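Local atomic coordinates of putative carbohydrate-active enzyme (Uncultured organism, PDB entry 5WH8), a protein that probably hydrolyses O-glycosidic bonds in polysaccharides as a family 5 cellulase, the present chain being the TIM-barrel part of a longer, probably secreted protein. Residues Val155-Ala158 and Asp159-Tyr163; Gly183-Trp187 and Ser188-Asp192; Ser115-Pro118 and Asn119-Leu122; Asp123-Ile126 and Pro127-Tyr131. All coordinates share one frame; numbering follows the deposited sequence.

Interaction 1: residues Val155-Ala158 and Asp159-Tyr163; sequences VKWA and DVKEY. With EDO (1,2-ethanediol), chain H.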
loop_
_atom_site.group_PDB
_atom_site.type_symbol
_atom_site.label_atom_id
_atom_site.label_comp_id
_atom_site.label_asym_id
_atom_site.label_seq_id
_atom_site.Cartn_x
_atom_site.Cartn_y
_atom_site.Cartn_z
ATOM N N VAL A 155 -13.650 -4.511 -17.284
ATOM C CA VAL A 155 -12.771 -3.446 -16.807
ATOM C C VAL A 155 -11.378 -3.599 -17.404
ATOM O O VAL A 155 -10.575 -4.392 -16.923
ATOM C CB VAL A 155 -12.704 -3.441 -15.267
ATOM C CG1 VAL A 155 -11.813 -2.324 -14.764
ATOM C CG2 VAL A 155 -14.119 -3.255 -14.708
ATOM N N LYS A 156 -11.126 -2.839 -18.472
ATOM C CA LYS A 156 -9.863 -2.888 -19.199
ATOM C C LYS A 156 -8.948 -1.752 -18.775
ATOM O O LYS A 156 -9.366 -0.824 -18.071
ATOM C CB LYS A 156 -10.100 -2.806 -20.713
ATOM C CG LYS A 156 -11.101 -3.796 -21.275
ATOM C CD LYS A 156 -10.629 -5.214 -21.059
ATOM C CE LYS A 156 -11.475 -6.226 -21.819
ATOM N NZ LYS A 156 -11.239 -7.609 -21.315
ATOM N N TRP A 157 -7.693 -1.808 -19.210
ATOM C CA TRP A 157 -6.768 -0.727 -18.892
ATOM C C TRP A 157 -7.321 0.637 -19.384
ATOM O O TRP A 157 -7.231 1.632 -18.668
ATOM C CB TRP A 157 -5.352 -0.997 -19.461
ATOM C CG TRP A 157 -4.477 0.190 -19.316
ATOM C CD1 TRP A 157 -3.890 0.898 -20.322
ATOM C CD2 TRP A 157 -4.116 0.865 -18.089
ATOM N NE1 TRP A 157 -3.194 1.962 -19.807
ATOM C CE2 TRP A 157 -3.310 1.960 -18.439
ATOM C CE3 TRP A 157 -4.399 0.637 -16.738
ATOM C CZ2 TRP A 157 -2.790 2.849 -17.485
ATOM C CZ3 TRP A 157 -3.875 1.507 -15.786
ATOM C CH2 TRP A 157 -3.093 2.614 -16.167
ATOM N N ALA A 158 -7.945 0.687 -20.557
ATOM C CA ALA A 158 -8.563 1.933 -21.023
ATOM C C ALA A 158 -9.510 2.548 -19.992
ATOM O O ALA A 158 -9.507 3.762 -19.797
ATOM C CB ALA A 158 -9.316 1.697 -22.334
ATOM N N ASP A 159 -10.293 1.716 -19.311
ATOM C CA ASP A 159 -11.228 2.190 -18.301
ATOM C C ASP A 159 -10.513 2.668 -17.032
ATOM O O ASP A 159 -10.875 3.705 -16.441
ATOM C CB ASP A 159 -12.221 1.092 -17.965
ATOM C CG ASP A 159 -12.933 0.578 -19.194
ATOM O OD1 ASP A 159 -13.685 1.376 -19.801
ATOM O OD2 ASP A 159 -12.695 -0.581 -19.585
ATOM N N VAL A 160 -9.497 1.931 -16.599
ATOM C CA VAL A 160 -8.724 2.382 -15.446
ATOM C C VAL A 160 -7.967 3.684 -15.757
ATOM O O VAL A 160 -7.856 4.571 -14.908
ATOM C CB VAL A 160 -7.718 1.280 -14.973
ATOM C CG1 VAL A 160 -6.903 1.743 -13.763
ATOM C CG2 VAL A 160 -8.464 -0.007 -14.646
ATOM N N LYS A 161 -7.434 3.797 -16.972
ATOM C CA LYS A 161 -6.719 5.010 -17.386
ATOM C C LYS A 161 -7.660 6.227 -17.373
ATOM O O LYS A 161 -7.259 7.315 -16.956
ATOM C CB LYS A 161 -6.078 4.803 -18.776
ATOM C CG LYS A 161 -5.165 5.905 -19.254
ATOM C CD LYS A 161 -4.393 5.452 -20.484
ATOM C CE LYS A 161 -3.357 6.462 -20.934
ATOM N NZ LYS A 161 -3.962 7.533 -21.737
ATOM N N GLU A 162 -8.914 6.045 -17.785
ATOM C CA GLU A 162 -9.871 7.143 -17.741
ATOM C C GLU A 162 -10.202 7.553 -16.301
ATOM O O GLU A 162 -10.326 8.736 -16.009
ATOM C CB GLU A 162 -11.144 6.778 -18.515
ATOM C CG GLU A 162 -10.857 6.783 -20.026
ATOM C CD GLU A 162 -12.065 6.505 -20.906
ATOM O OE1 GLU A 162 -12.926 5.679 -20.541
ATOM O OE2 GLU A 162 -12.137 7.119 -21.993
ATOM N N TYR A 163 -10.315 6.579 -15.401
ATOM C CA TYR A 163 -10.471 6.878 -13.976
ATOM C C TYR A 163 -9.296 7.703 -13.466
ATOM O O TYR A 163 -9.484 8.719 -12.801
ATOM C CB TYR A 163 -10.603 5.579 -13.156
ATOM C CG TYR A 163 -10.520 5.778 -11.642
ATOM C CD1 TYR A 163 -11.620 6.204 -10.926
ATOM C CD2 TYR A 163 -9.326 5.575 -10.951
ATOM C CE1 TYR A 163 -11.557 6.393 -9.559
ATOM C CE2 TYR A 163 -9.248 5.772 -9.576
ATOM C CZ TYR A 163 -10.364 6.188 -8.892
ATOM O OH TYR A 163 -10.334 6.409 -7.532
HETATM C C1 EDO H . -13.466 -0.116 -23.382
HETATM O O1 EDO H . -12.606 -0.715 -22.405
HETATM C C2 EDO H . -14.935 -0.245 -22.995
HETATM O O2 EDO H . -15.185 0.227 -21.668
#

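Interaction 2: residues Gly183-Trp187 and Ser188-Asp192; sequences GTPTW and SQDVD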
loop_
_atom_site.group_PDB
_atom_site.type_symbol
_atom_site.label_atom_id
_atom_site.label_comp_id
_atom_site.label_asym_id
_atom_site.label_seq_id
_atom_site.Cartn_x
_atom_site.Cartn_y
_atom_site.Cartn_z
ATOM N N GLY A 183 -3.722 1.356 -9.733
ATOM C CA GLY A 183 -4.106 -0.033 -9.889
ATOM C C GLY A 183 -4.202 -0.439 -11.347
ATOM O O GLY A 183 -4.261 0.423 -12.236
ATOM N N THR A 184 -4.188 -1.749 -11.585
ATOM C CA THR A 184 -4.219 -2.282 -12.947
ATOM C C THR A 184 -5.292 -3.371 -13.048
ATOM O O THR A 184 -5.815 -3.834 -12.023
ATOM C CB THR A 184 -2.823 -2.803 -13.368
ATOM O OG1 THR A 184 -2.325 -3.752 -12.419
ATOM C CG2 THR A 184 -1.828 -1.616 -13.488
ATOM N N PRO A 185 -5.705 -3.719 -14.282
ATOM C CA PRO A 185 -6.802 -4.694 -14.422
ATOM C C PRO A 185 -6.498 -6.100 -13.883
ATOM O O PRO A 185 -5.352 -6.465 -13.600
ATOM C CB PRO A 185 -7.035 -4.739 -15.945
ATOM C CG PRO A 185 -6.522 -3.431 -16.450
ATOM C CD PRO A 185 -5.325 -3.111 -15.575
ATOM N N THR A 186 -7.573 -6.874 -13.746
ATOM C CA THR A 186 -7.546 -8.244 -13.235
ATOM C C THR A 186 -6.885 -8.295 -11.831
ATOM O O THR A 186 -5.921 -9.017 -11.562
ATOM C CB THR A 186 -6.861 -9.201 -14.236
ATOM O OG1 THR A 186 -7.400 -8.992 -15.556
ATOM C CG2 THR A 186 -7.107 -10.644 -13.835
ATOM N N TRP A 187 -7.457 -7.502 -10.928
ATOM C CA TRP A 187 -7.024 -7.426 -9.533
ATOM C C TRP A 187 -5.554 -7.028 -9.434
ATOM O O TRP A 187 -4.768 -7.616 -8.672
ATOM C CB TRP A 187 -7.272 -8.748 -8.786
ATOM C CG TRP A 187 -8.737 -9.143 -8.677
ATOM C CD1 TRP A 187 -9.647 -8.706 -7.742
ATOM C CD2 TRP A 187 -9.455 -10.023 -9.545
ATOM N NE1 TRP A 187 -10.878 -9.282 -7.972
ATOM C CE2 TRP A 187 -10.784 -10.099 -9.063
ATOM C CE3 TRP A 187 -9.098 -10.785 -10.659
ATOM C CZ2 TRP A 187 -11.755 -10.877 -9.677
ATOM C CZ3 TRP A 187 -10.076 -11.561 -11.265
ATOM C CH2 TRP A 187 -11.384 -11.608 -10.758
ATOM N N SER A 188 -5.223 -5.978 -10.188
ATOM C CA SER A 188 -3.861 -5.419 -10.269
ATOM C C SER A 188 -2.834 -6.495 -10.639
ATOM O O SER A 188 -1.749 -6.609 -10.030
ATOM C CB SER A 188 -3.487 -4.674 -8.974
ATOM O OG SER A 188 -4.195 -3.453 -8.939
ATOM N N GLN A 189 -3.161 -7.229 -11.708
ATOM C CA GLN A 189 -2.215 -8.140 -12.358
ATOM C C GLN A 189 -1.691 -7.600 -13.682
ATOM O O GLN A 189 -0.544 -7.869 -14.035
ATOM C CB GLN A 189 -2.857 -9.513 -12.590
ATOM C CG GLN A 189 -3.141 -10.258 -11.277
ATOM C CD GLN A 189 -4.008 -11.493 -11.450
ATOM O OE1 GLN A 189 -4.076 -12.076 -12.534
ATOM N NE2 GLN A 189 -4.711 -11.863 -10.397
ATOM N N ASP A 190 -2.519 -6.858 -14.410
ATOM C CA ASP A 190 -2.236 -6.571 -15.834
ATOM C C ASP A 190 -1.348 -5.317 -16.026
ATOM O O ASP A 190 -1.652 -4.400 -16.804
ATOM C CB ASP A 190 -3.553 -6.443 -16.618
ATOM C CG ASP A 190 -4.317 -7.770 -16.722
ATOM O OD1 ASP A 190 -3.749 -8.858 -16.459
ATOM O OD2 ASP A 190 -5.524 -7.730 -17.042
ATOM N N VAL A 191 -0.228 -5.304 -15.326
ATOM C CA VAL A 191 0.738 -4.237 -15.461
ATOM C C VAL A 191 1.324 -4.224 -16.877
ATOM O O VAL A 191 1.690 -3.158 -17.366
ATOM C CB VAL A 191 1.863 -4.361 -14.376
ATOM C CG1 VAL A 191 1.276 -4.060 -12.999
ATOM C CG2 VAL A 191 2.511 -5.744 -14.374
ATOM N N ASP A 192 1.410 -5.397 -17.512
ATOM C CA ASP A 192 1.920 -5.477 -18.880
ATOM C C ASP A 192 0.994 -4.803 -19.876
ATOM O O ASP A 192 1.459 -4.293 -20.903
ATOM C CB ASP A 192 2.165 -6.929 -19.293
ATOM C CG ASP A 192 0.952 -7.825 -19.127
ATOM O OD1 ASP A 192 0.269 -7.769 -18.085
ATOM O OD2 ASP A 192 0.686 -8.634 -20.048
HETATM O O HOH W 1 -3.806 -10.167 -7.990
#

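Interaction 3: residues Ser115-Pro118 and Asn119-Leu122; sequences SGDP and NYTL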
loop_
_atom_site.group_PDB
_atom_site.type_symbol
_atom_site.label_atom_id
_atom_site.label_comp_id
_atom_site.label_asym_id
_atom_site.label_seq_id
_atom_site.Cartn_x
_atom_site.Cartn_y
_atom_site.Cartn_z
ATOM N N SER A 115 -17.646 -1.796 -7.324
ATOM C CA SER A 115 -16.513 -0.877 -7.257
ATOM C C SER A 115 -15.308 -1.389 -8.051
ATOM O O SER A 115 -14.338 -0.651 -8.231
ATOM C CB SER A 115 -16.109 -0.587 -5.792
ATOM O OG SER A 115 -15.532 -1.708 -5.136
ATOM N N GLY A 116 -15.392 -2.620 -8.554
ATOM C CA GLY A 116 -14.353 -3.219 -9.392
ATOM C C GLY A 116 -14.036 -2.355 -10.605
ATOM O O GLY A 116 -12.923 -2.353 -11.117
ATOM N N ASP A 117 -15.033 -1.628 -11.099
ATOM C CA ASP A 117 -14.751 -0.548 -12.037
ATOM C C ASP A 117 -14.614 0.725 -11.219
ATOM O O ASP A 117 -15.605 1.235 -10.716
ATOM C CB ASP A 117 -15.860 -0.392 -13.078
ATOM C CG ASP A 117 -15.501 0.602 -14.177
ATOM O OD1 ASP A 117 -14.722 1.559 -13.927
ATOM O OD2 ASP A 117 -15.988 0.397 -15.316
ATOM N N PRO A 118 -13.387 1.232 -11.053
ATOM C CA PRO A 118 -13.249 2.354 -10.111
ATOM C C PRO A 118 -14.019 3.609 -10.554
ATOM O O PRO A 118 -14.333 4.462 -9.727
ATOM C CB PRO A 118 -11.727 2.602 -10.077
ATOM C CG PRO A 118 -11.221 2.060 -11.396
ATOM C CD PRO A 118 -12.100 0.850 -11.669
ATOM N N ASN A 119 -14.300 3.740 -11.847
ATOM C CA ASN A 119 -15.125 4.848 -12.310
ATOM C C ASN A 119 -16.463 4.926 -11.588
ATOM O O ASN A 119 -17.020 6.022 -11.419
ATOM C CB ASN A 119 -15.355 4.750 -13.816
ATOM C CG ASN A 119 -14.096 4.983 -14.592
ATOM O OD1 ASN A 119 -13.615 6.112 -14.676
ATOM N ND2 ASN A 119 -13.545 3.918 -15.168
ATOM N N TYR A 120 -16.967 3.779 -11.133
ATOM C CA TYR A 120 -18.275 3.753 -10.499
ATOM C C TYR A 120 -18.219 4.231 -9.050
ATOM O O TYR A 120 -19.252 4.222 -8.362
ATOM C CB TYR A 120 -18.870 2.344 -10.582
ATOM C CG TYR A 120 -19.148 1.879 -11.996
ATOM C CD1 TYR A 120 -19.139 2.770 -13.081
ATOM C CD2 TYR A 120 -19.417 0.545 -12.255
ATOM C CE1 TYR A 120 -19.390 2.323 -14.375
ATOM C CE2 TYR A 120 -19.675 0.102 -13.545
ATOM C CZ TYR A 120 -19.653 0.988 -14.591
ATOM O OH TYR A 120 -19.907 0.530 -15.879
ATOM N N THR A 121 -17.030 4.652 -8.594
ATOM C CA THR A 121 -16.885 5.277 -7.280
ATOM C C THR A 121 -16.554 6.776 -7.349
ATOM O O THR A 121 -16.332 7.394 -6.301
ATOM C CB THR A 121 -15.774 4.599 -6.433
ATOM O OG1 THR A 121 -14.480 4.963 -6.947
ATOM C CG2 THR A 121 -15.938 3.092 -6.433
ATOM N N LEU A 122 -16.576 7.372 -8.546
ATOM C CA LEU A 122 -16.073 8.737 -8.727
ATOM C C LEU A 122 -16.860 9.815 -7.984
ATOM O O LEU A 122 -16.271 10.841 -7.608
ATOM C CB LEU A 122 -16.023 9.101 -10.224
ATOM C CG LEU A 122 -14.778 8.606 -10.954
ATOM C CD1 LEU A 122 -14.939 8.702 -12.462
ATOM C CD2 LEU A 122 -13.563 9.387 -10.514
HETATM O O HOH W 2 -17.857 -1.344 -16.321
#

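Interaction 4: residues Asp123-Ile126 and Pro127-Tyr131; sequences DDAI and PFWDY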
loop_
_atom_site.group_PDB
_atom_site.type_symbol
_atom_site.label_atom_id
_atom_site.label_comp_id
_atom_site.label_asym_id
_atom_site.label_seq_id
_atom_site.Cartn_x
_atom_site.Cartn_y
_atom_site.Cartn_z
ATOM N N ASP A 123 -18.163 9.613 -7.779
ATOM C CA ASP A 123 -18.953 10.607 -7.045
ATOM C C ASP A 123 -18.390 10.838 -5.643
ATOM O O ASP A 123 -18.547 11.929 -5.094
ATOM C CB ASP A 123 -20.422 10.196 -6.935
ATOM C CG ASP A 123 -21.162 10.275 -8.255
ATOM O OD1 ASP A 123 -20.736 11.040 -9.146
ATOM O OD2 ASP A 123 -22.194 9.585 -8.382
ATOM N N ASP A 124 -17.765 9.808 -5.054
ATOM C CA ASP A 124 -17.087 9.944 -3.760
ATOM C C ASP A 124 -15.566 10.056 -3.878
ATOM O O ASP A 124 -14.929 10.713 -3.049
ATOM C CB ASP A 124 -17.444 8.762 -2.858
ATOM C CG ASP A 124 -18.868 8.810 -2.414
ATOM O OD1 ASP A 124 -19.280 9.881 -1.908
ATOM O OD2 ASP A 124 -19.577 7.825 -2.647
ATOM N N ALA A 125 -14.984 9.433 -4.899
ATOM C CA ALA A 125 -13.526 9.426 -5.042
ATOM C C ALA A 125 -12.951 10.817 -5.343
ATOM O O ALA A 125 -11.880 11.182 -4.869
ATOM C CB ALA A 125 -13.109 8.453 -6.130
ATOM N N ILE A 126 -13.666 11.599 -6.150
ATOM C CA ILE A 126 -13.194 12.945 -6.468
ATOM C C ILE A 126 -13.148 13.849 -5.210
ATOM O O ILE A 126 -12.104 14.424 -4.926
ATOM C CB ILE A 126 -14.074 13.574 -7.587
ATOM C CG1 ILE A 126 -13.827 12.873 -8.932
ATOM C CG2 ILE A 126 -13.824 15.057 -7.736
ATOM C CD1 ILE A 126 -12.469 13.015 -9.482
ATOM N N PRO A 127 -14.257 13.964 -4.445
ATOM C CA PRO A 127 -14.134 14.781 -3.221
ATOM C C PRO A 127 -13.182 14.205 -2.168
ATOM O O PRO A 127 -12.516 14.981 -1.472
ATOM C CB PRO A 127 -15.563 14.846 -2.674
ATOM C CG PRO A 127 -16.384 13.946 -3.519
ATOM C CD PRO A 127 -15.651 13.642 -4.769
ATOM N N PHE A 128 -13.088 12.879 -2.089
ATOM C CA PHE A 128 -12.118 12.238 -1.194
ATOM C C PHE A 128 -10.705 12.661 -1.543
ATOM O O PHE A 128 -9.948 13.085 -0.664
ATOM C CB PHE A 128 -12.238 10.721 -1.272
ATOM C CG PHE A 128 -11.210 9.980 -0.445
ATOM C CD1 PHE A 128 -11.406 9.768 0.902
ATOM C CD2 PHE A 128 -10.052 9.488 -1.038
ATOM C CE1 PHE A 128 -10.449 9.082 1.665
ATOM C CE2 PHE A 128 -9.085 8.797 -0.275
ATOM C CZ PHE A 128 -9.303 8.583 1.060
ATOM N N TRP A 129 -10.335 12.519 -2.811
ATOM C CA TRP A 129 -8.968 12.776 -3.198
ATOM C C TRP A 129 -8.665 14.270 -3.227
ATOM O O TRP A 129 -7.533 14.665 -2.951
ATOM C CB TRP A 129 -8.657 12.105 -4.539
ATOM C CG TRP A 129 -8.370 10.624 -4.345
ATOM C CD1 TRP A 129 -9.044 9.558 -4.890
ATOM C CD2 TRP A 129 -7.337 10.059 -3.512
ATOM N NE1 TRP A 129 -8.476 8.377 -4.458
ATOM C CE2 TRP A 129 -7.439 8.661 -3.605
ATOM C CE3 TRP A 129 -6.345 10.609 -2.694
ATOM C CZ2 TRP A 129 -6.548 7.788 -2.920
ATOM C CZ3 TRP A 129 -5.485 9.764 -2.006
ATOM C CH2 TRP A 129 -5.602 8.358 -2.115
ATOM N N ASP A 130 -9.674 15.106 -3.504
ATOM C CA ASP A 130 -9.527 16.571 -3.390
ATOM C C ASP A 130 -9.167 16.930 -1.947
ATOM O O ASP A 130 -8.183 17.639 -1.697
ATOM C CB ASP A 130 -10.838 17.256 -3.818
ATOM C CG ASP A 130 -10.687 18.756 -4.140
ATOM O OD1 ASP A 130 -9.585 19.291 -4.297
ATOM O OD2 ASP A 130 -11.737 19.417 -4.254
ATOM N N TYR A 131 -9.946 16.415 -1.005
ATOM C CA TYR A 131 -9.677 16.647 0.404
ATOM C C TYR A 131 -8.301 16.113 0.825
ATOM O O TYR A 131 -7.513 16.837 1.441
ATOM C CB TYR A 131 -10.747 16.030 1.300
ATOM C CG TYR A 131 -10.356 16.188 2.747
ATOM C CD1 TYR A 131 -10.538 17.402 3.397
ATOM C CD2 TYR A 131 -9.719 15.163 3.441
ATOM C CE1 TYR A 131 -10.134 17.585 4.713
ATOM C CE2 TYR A 131 -9.312 15.334 4.751
ATOM C CZ TYR A 131 -9.523 16.551 5.386
ATOM O OH TYR A 131 -9.136 16.757 6.692
#

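Interaction 1: residues Val155-Ala158 and Asp159-Tyr163
Lys156 and Asp159 meet at the first turn of helix 157-172, the helix that joins strands 142-145 and 180-182 in a beta-alpha-beta unit of the TIM barrel. Lys156 holds the N-cap position, and Asp159, three residues on, folds back to it: Lys156 N donates to Asp159 OD2 at 3.0 Å, with an N-H...O angle of 160°, and OD2 accepts on its anti lone pair, the one away from OD1. This is one half of a capping box; a lysine cannot supply the usual N-cap acceptor for the other half. Asp159 can turn back because its CG lies beside its own backbone N, chi1 -55°, and the two side chains run alongside each other in the same direction. The carboxylate also receives both hydroxyls of a bound 1,2-ethanediol, probably from the crystallisation liquor, one at each oxygen; OD2 therefore has two donors. Lys156 NZ turns instead to the carbonyl of Phe153.

The first full turn is closed by Val160 N, bonded to Lys156 O at 3.1 Å, and by Lys161 N, bonded to Trp157 O at 2.8 Å. The Trp157 indole meets Val160 and Lys161. Lys161 CB sits over one face, 4.3 Å from the centroid of the six-membered ring, a CH-pi contact offset toward the rim, while Trp157 NE1 bonds to Asp197 O. Lys161 NZ continues to a salt bridge with Glu165. The branch Val160 CG1 approaches the indole obliquely and reaches Trp157 CZ3 at 3.6 Å.

Interaction 2: residues Gly183-Trp187 and Ser188-Asp192
Thr186 and Asp190 are angled across one another so that Thr186 OG1 donates to Asp190 OD2 at 2.7 Å, arriving 41° out of the carboxylate plane. The threonine hydroxyl stands beside its own backbone N, chi1 -48°, which leaves the methyl CG2 on another side, 3.6 Å from Gln189 OE1. The second carboxylate oxygen of Asp190 is tied to Lys222 by a salt bridge, so both ends of the group are held, and Pro185 CB packs against OD2 at 3.5 Å. Pro185 O takes two backbone donors from opposite faces of its plane: Gln189 N and Asp190 N, each at 3.0 Å.

The backbone here is unusual: Thr186, Trp187 and Ser188 all have positive phi and psi, a single left-handed helical turn, and Asp190 follows as the centre of an inverse gamma turn. Ser188 points its hydroxyl back toward the start of the turn, where Thr184 N donates to Ser188 OG at 3.1 Å in a nearly straight bond (170°); the same oxygen is bonded to Asn148 O. A water donates to Trp187 O and accepts from Gln189 NE2, bridging the backbone to the amide.

The turn follows barrel strand 180-182. Thr184 OG1 and Ser188 reach strand 204-211, through Thr207 O and through the backbone of His209 respectively, Trp187 bonds to the backbone of Pro150, and Gln189 and Val191 lean on helix 217-228.

Interaction 3: residues Ser115-Pro118 and Asn119-Leu122
Asp117 and Asn119 form an Asx turn leading into a 3-10 segment, a local side-chain-to-backbone contact in the long loop of the TIM barrel between strand 103-109 and helix 122-135. Asp117 OD1 takes two donors. Asn119 N reaches it at 3.0 Å on the anti side, 28° out of the carboxylate plane, and Asn119 ND2 reaches it at 2.9 Å on the syn lone pair. Carboxylate and amide planes stand 71° apart, so the asparagine hooks round the oxygen and does not lie flat on it. A second hydrogen of ND2 goes to Asp159 O, on helix 157-172. One residue further the backbone closes, Tyr120 N donating to Asp117 O at 2.9 Å.

Asp117 CG lies anti to its backbone N, which lays the carboxylate over the Tyr120 ring: the two planes are 26° apart and stacked, and CB makes a CH-pi contact 4.0 Å from the ring centroid, over one face. The far ends are joined by a water that donates to Asp117 OD2 and lies 2.8 Å from Tyr120 OH. The bridge probably helps to hold the stacked pair in place.

Thr121 ends the segment with two bonds to one acceptor. Its N meets Pro118 O from well above the carbonyl plane, whereas Thr121 OG1, which also bonds to Trp108 NE1, donates to Pro118 O at 2.8 Å in the carbonyl plane, on a lone pair.

Interaction 4: residues Asp123-Ile126 and Pro127-Tyr131
Ala125 O accepts from Trp129 N, and Ile126 O from Asp130 N, each bond 2.9 Å long and within about 22° of straight. They are successive i to i+4 bonds of helix 122-135, which links strands 103-109 and 142-145 in a beta-alpha-beta unit of the TIM barrel. The bond before them, Phe128 N to Asp124 O, is 3.0 Å. One step earlier the pattern breaks, because Pro127 N carries no hydrogen for Asp123 O. The proline ring takes that place, its CG resting 3.4 Å from Asp123 O, and the helix is kinked there. The ring also presses on the preceding residue: Ile126 CB and Pro127 CD are only 3.2 Å apart, the tight fit expected before a proline.

Beyond the kink the two aromatic side chains pack against barrel strand 103-109. Phe128 CG is anti to its backbone N (chi1 176°), while the Trp129 CG stands beside its own. Phe128 CE2 lies 3.6 Å above the centre of the Trp129 ring, and Trp129 CD1 sits at the Phe128 edge, in its plane. Both rings meet Trp108 of that strand. The Asp130 carboxylate points elsewhere, to Lys173 and Asn174. Ala125 serves twice at the foot of the indole, its CB 4.4 Å from Trp129 CD1 and its carbonyl oxygen approaching the same carbon obliquely, at 3.3 Å.

Overall arrangement
Read from the N terminus, the four contacts come in series, and none encloses or crosses another. Interaction 3 shapes the end of the loop after strand 103-109, and interaction 4 continues into helix 122-135. After strand 142-145, interaction 1 starts helix 157-172; after strand 180-182, interaction 2 makes the turn that leads to helix 191-194. The four local closures fall in three successive beta-alpha steps, interactions 3 and 4 sharing the first. Interaction 1 is the hub: Tyr163 packs on Pro118 of interaction 3 and, through OH, on Ala125 of interaction 4, while Trp157 N lies 3.4 Å from Pro185 CG of interaction 2. Interactions 2 and 3 do not touch (nearest atoms about 7 Å apart).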